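Local coordinates for protein GH59 galactosidase (Clostridium cellulolyticum, PDB 2V4V) that binds xylose through this family 6 carbohydrate-binding module, one part of a larger secreted glycoside hydrolase that probably degrades plant cell-wall polysaccharides, at residues Gln54-Ser59 and Tyr92-Cys97; Ile68-Ser73 and Gly104-Tyr109. All coordinates share one frame; numbering follows the deposited sequence.

Interaction 1: Gln54-Ser59 and Tyr92-Cys97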
# COMPACT_ATOMS: atom_id res chain seq x y z
N GLN A 54 1.83 -5.57 5.81
CA GLN A 54 3.22 -5.12 5.82
C GLN A 54 3.49 -4.46 4.49
O GLN A 54 3.22 -5.05 3.43
CB GLN A 54 4.13 -6.34 6.04
CG GLN A 54 5.64 -6.08 6.05
CD GLN A 54 6.45 -7.38 5.98
OE1 GLN A 54 5.91 -8.45 5.64
NE2 GLN A 54 7.75 -7.28 6.24
N ALA A 55 4.01 -3.23 4.55
CA ALA A 55 4.36 -2.52 3.31
C ALA A 55 5.82 -2.07 3.34
O ALA A 55 6.32 -1.61 4.37
CB ALA A 55 3.47 -1.30 3.16
N ARG A 56 6.48 -2.22 2.18
CA ARG A 56 7.89 -1.82 2.05
C ARG A 56 7.93 -0.40 1.47
O ARG A 56 7.56 -0.21 0.33
CB ARG A 56 8.62 -2.81 1.13
CG ARG A 56 10.10 -2.62 1.05
CD ARG A 56 10.75 -3.02 2.38
NE ARG A 56 12.19 -2.79 2.29
CZ ARG A 56 13.04 -2.89 3.32
NH1 ARG A 56 12.59 -3.25 4.53
NH2 ARG A 56 14.33 -2.62 3.12
N VAL A 57 8.29 0.57 2.31
CA VAL A 57 8.06 1.99 2.00
C VAL A 57 9.28 2.87 2.27
O VAL A 57 10.12 2.54 3.12
CB VAL A 57 6.92 2.56 2.84
CG1 VAL A 57 5.55 2.08 2.31
CG2 VAL A 57 7.12 2.18 4.31
N ALA A 58 9.37 3.97 1.53
CA ALA A 58 10.45 4.95 1.72
C ALA A 58 9.81 6.35 1.75
O ALA A 58 8.76 6.57 1.12
CB ALA A 58 11.44 4.90 0.56
N SER A 59 10.44 7.30 2.47
CA SER A 59 9.91 8.65 2.37
C SER A 59 10.94 9.67 2.80
O SER A 59 11.54 9.52 3.91
CB SER A 59 8.70 8.84 3.31
OG SER A 59 8.32 10.20 3.37
N TYR A 92 14.36 2.23 2.20
CA TYR A 92 13.08 1.59 2.56
C TYR A 92 13.11 0.99 3.95
O TYR A 92 14.17 0.64 4.48
CB TYR A 92 12.64 0.55 1.52
CG TYR A 92 12.36 1.17 0.17
CD1 TYR A 92 11.06 1.35 -0.28
CD2 TYR A 92 13.43 1.65 -0.64
CE1 TYR A 92 10.79 1.93 -1.50
CE2 TYR A 92 13.18 2.25 -1.88
CZ TYR A 92 11.84 2.42 -2.30
OH TYR A 92 11.51 3.01 -3.52
N THR A 93 11.91 0.86 4.49
CA THR A 93 11.69 0.16 5.75
C THR A 93 10.33 -0.55 5.69
O THR A 93 9.66 -0.49 4.66
CB THR A 93 11.74 1.14 6.91
OG1 THR A 93 11.90 0.41 8.15
CG2 THR A 93 10.51 2.06 6.92
N ASP A 94 9.97 -1.28 6.76
CA ASP A 94 8.70 -1.98 6.82
C ASP A 94 7.70 -1.19 7.67
O ASP A 94 7.94 -0.89 8.86
CB ASP A 94 8.86 -3.37 7.45
CG ASP A 94 9.68 -4.35 6.60
OD1 ASP A 94 9.93 -4.14 5.39
OD2 ASP A 94 10.04 -5.40 7.17
N ALA A 95 6.58 -0.85 7.06
CA ALA A 95 5.47 -0.23 7.80
C ALA A 95 4.47 -1.35 8.03
O ALA A 95 4.29 -2.23 7.14
CB ALA A 95 4.85 0.93 7.00
N LYS A 96 3.81 -1.36 9.19
CA LYS A 96 2.97 -2.53 9.51
C LYS A 96 1.73 -2.06 10.29
O LYS A 96 1.80 -1.11 11.06
CB LYS A 96 3.78 -3.49 10.40
CG LYS A 96 4.95 -4.13 9.60
CD LYS A 96 5.95 -4.88 10.46
CE LYS A 96 6.96 -3.93 11.12
NZ LYS A 96 8.06 -4.75 11.74
N CYS A 97 0.64 -2.81 10.11
CA CYS A 97 -0.57 -2.55 10.89
C CYS A 97 -1.43 -3.82 11.01
O CYS A 97 -1.22 -4.83 10.28
CB CYS A 97 -1.42 -1.42 10.30
SG CYS A 97 -2.09 -1.84 8.64
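Arg56 sends CG away from its backbone N (chi1 -173°) and then bends at chi2 (70°), which folds the guanidinium across the neighbouring strand to Asp94. Asp94, with chi1 near -67°, raises its carboxylate to meet it, and the salt bridge from Arg56 NH1 to Asp94 OD1 is 2.9 Å. The carboxylate oxygen lies almost in the guanidinium plane, whereas NH1 reaches OD1 from well above the carboxylate plane. One guanidinium face rests over the backbone of Tyr92 and Thr93, with Tyr92 O 3.5 Å above the plane. On the same face of the sheet the extended Gln54 side chain offers NE2 to Asp94 OD2 at 3.1 Å, a weak hydrogen bond between planes set nearly at right angles. Asp94 is held through both oxygens by residues two apart on one strand, while Arg56 NH2 pairs with Glu25.

Beneath this polar row runs an antiparallel ladder. Ala55 and Ala95 exchange two bonds, with Ala55 N to Ala95 O at 2.8 Å, and Val57 and Thr93 exchange two more. On the face of Ala55, Val57 and Ala95 the contact is mainly apolar: Val57 CG2 meets Ala95 CB at 3.7 Å. At the far end Ala58 CB sits 3.6 Å from the centroid of the Tyr92 ring in a CH-pi contact over its face, and Tyr92 OH bonds to Gln90.

Strand 91-98 lies at an edge of its four-stranded sheet; strand 52-59 is bonded on its other side to strand 121-128, and the side chains of Ala55, Val57 and Ala95 pack against strands 64-70 and 77-83.

Interaction 2: Ile68-Ser73 and Gly104-Tyr109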
# COMPACT_ATOMS: atom_id res chain seq x y z
N ILE A 68 -6.46 0.89 3.80
CA ILE A 68 -6.67 -0.33 3.03
C ILE A 68 -8.19 -0.52 2.93
O ILE A 68 -8.82 -0.84 3.95
CB ILE A 68 -6.10 -1.56 3.76
CG1 ILE A 68 -4.59 -1.38 4.02
CG2 ILE A 68 -6.29 -2.83 2.93
CD1 ILE A 68 -4.09 -2.19 5.21
N ARG A 69 -8.74 -0.34 1.71
CA ARG A 69 -10.17 -0.33 1.53
C ARG A 69 -10.57 -1.42 0.52
O ARG A 69 -9.80 -1.78 -0.36
CB ARG A 69 -10.62 1.04 1.00
CG ARG A 69 -10.55 2.12 2.11
CD ARG A 69 -10.95 3.51 1.62
NE ARG A 69 -10.78 4.49 2.68
CZ ARG A 69 -11.64 4.69 3.68
NH1 ARG A 69 -12.79 3.98 3.77
NH2 ARG A 69 -11.37 5.63 4.61
N LEU A 70 -11.77 -2.00 0.71
CA LEU A 70 -12.18 -3.09 -0.16
C LEU A 70 -13.20 -2.63 -1.18
O LEU A 70 -14.20 -2.00 -0.86
CB LEU A 70 -12.77 -4.23 0.67
CG LEU A 70 -11.82 -4.90 1.66
CD1 LEU A 70 -12.56 -6.03 2.44
CD2 LEU A 70 -10.55 -5.41 0.98
N ASP A 71 -12.93 -3.03 -2.42
CA ASP A 71 -13.87 -2.98 -3.52
C ASP A 71 -14.20 -1.61 -4.14
O ASP A 71 -14.73 -1.54 -5.19
CB ASP A 71 -15.09 -3.86 -3.23
CG ASP A 71 -14.70 -5.33 -2.99
OD1 ASP A 71 -13.91 -5.85 -3.75
OD2 ASP A 71 -15.25 -5.86 -2.04
N SER A 72 -13.88 -0.55 -3.45
CA SER A 72 -13.89 0.79 -4.06
C SER A 72 -12.97 1.72 -3.28
O SER A 72 -12.58 1.42 -2.13
CB SER A 72 -15.32 1.35 -4.07
OG SER A 72 -15.82 1.48 -2.74
N SER A 73 -12.61 2.85 -3.90
CA SER A 73 -11.63 3.75 -3.30
C SER A 73 -12.15 4.42 -2.03
O SER A 73 -11.36 5.00 -1.25
CB SER A 73 -11.13 4.80 -4.31
OG SER A 73 -12.17 5.66 -4.69
N GLY A 104 -12.82 -14.09 1.72
CA GLY A 104 -13.18 -14.11 0.31
C GLY A 104 -12.31 -13.22 -0.55
O GLY A 104 -11.27 -12.73 -0.12
N LYS A 105 -12.80 -13.00 -1.77
CA LYS A 105 -12.06 -12.29 -2.81
C LYS A 105 -12.55 -10.85 -2.88
O LYS A 105 -13.75 -10.59 -2.89
CB LYS A 105 -12.32 -13.00 -4.14
CG LYS A 105 -11.64 -14.35 -4.29
CD LYS A 105 -12.47 -15.46 -3.60
CE LYS A 105 -12.13 -16.87 -4.07
NZ LYS A 105 -12.59 -17.86 -3.02
N HIS A 106 -11.60 -9.90 -2.91
CA HIS A 106 -11.95 -8.49 -3.00
C HIS A 106 -10.91 -7.74 -3.80
O HIS A 106 -9.77 -8.17 -3.86
CB HIS A 106 -11.97 -7.92 -1.59
CG HIS A 106 -13.13 -8.44 -0.79
ND1 HIS A 106 -13.03 -9.49 0.11
CD2 HIS A 106 -14.42 -8.06 -0.80
CE1 HIS A 106 -14.24 -9.72 0.63
NE2 HIS A 106 -15.09 -8.88 0.08
N ASP A 107 -11.34 -6.64 -4.42
CA ASP A 107 -10.32 -5.76 -5.03
C ASP A 107 -9.79 -4.86 -3.90
O ASP A 107 -10.56 -4.27 -3.14
CB ASP A 107 -10.89 -4.88 -6.12
CG ASP A 107 -11.55 -5.69 -7.26
OD1 ASP A 107 -11.14 -6.84 -7.52
OD2 ASP A 107 -12.46 -5.11 -7.89
N VAL A 108 -8.45 -4.76 -3.82
CA VAL A 108 -7.88 -4.05 -2.70
C VAL A 108 -7.45 -2.66 -3.19
O VAL A 108 -6.62 -2.57 -4.11
CB VAL A 108 -6.67 -4.81 -2.10
CG1 VAL A 108 -5.90 -3.92 -1.16
CG2 VAL A 108 -7.15 -6.05 -1.33
N TYR A 109 -7.97 -1.61 -2.53
CA TYR A 109 -7.55 -0.23 -2.81
C TYR A 109 -6.64 0.22 -1.72
O TYR A 109 -7.04 0.22 -0.55
CB TYR A 109 -8.77 0.72 -2.85
CG TYR A 109 -9.60 0.51 -4.08
CD1 TYR A 109 -9.67 1.48 -5.10
CD2 TYR A 109 -10.35 -0.68 -4.25
CE1 TYR A 109 -10.45 1.29 -6.25
CE2 TYR A 109 -11.12 -0.89 -5.39
CZ TYR A 109 -11.17 0.10 -6.39
OH TYR A 109 -11.96 -0.14 -7.51
O HOH W 1 -13.26 -2.50 -7.63
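Where strand 64-70 ends beside the start of strand 105-113, an antiparallel pair runs out into a turn, and the side chain of Asp71 takes over from the backbone. Arg69 and Tyr109 form the last hydrogen-bonded pair, with Tyr109 N to Arg69 O at 2.8 Å and Arg69 N to Tyr109 O at 2.9 Å. Asp71 has positive phi (73°), leaving the strand, yet its N reaches Asp107 O at 2.8 Å. The return bond comes from the carboxylate: Asp107 N donates to Asp71 OD1 at 2.8 Å, meeting that oxygen nearly along its C-O axis.

The pair lies at one end of two inner strands of the five-stranded sheet of the beta-sandwich (jelly-roll) fold of family 6 modules, with strand 105-113 between 38-48 and 64-70. The departing chain of Ser72 and Ser73 crosses one face of the Tyr109 ring. Ser72 C stands 3.5 Å above its centre, and Ser73 N lies nearer the rim. The Tyr109 hydroxyl donates to a water at 2.7 Å from OH, lying in the ring plane, and that water donates to Asp71 O and to Asp107 OD2. Asp107 OD1 accepts from Asn43 N. The like charges of Asp71 and Asp107 are close, but the N-H and water donors to their oxygens probably offset the mutual repulsion.

On the sheet face of Leu70 and Val108, opposite that of Arg69 and Tyr109, Leu70, its CG opposite the carbonyl carbon (chi1 -63°), lays CD1 over the His106 ring, 4.1 Å from the centroid, in a CH-pi contact, while CD2 approaches Val108 CG2.

Overall arrangement
Interaction 1 belongs to the four-stranded sheet and interaction 2 to the five-stranded sheet of one beta-sandwich, their centres about 20 Å apart on opposite sides of the chain's centre. Along the chain their segments alternate: strand 52-59 is followed by 64-70, and strand 91-98 by 105-113, so each connection passes from one sheet to the other. The two contacts touch where Cys97 SG packs on Ile68 CD1 at 4.0 Å, joining the facing sheets. The Tyr92 side chain is about 7 Å from both the bound xylose and the sodium ion, near both sites but part of neither; interaction 2, at the end of two inner strands, includes no residue of either site.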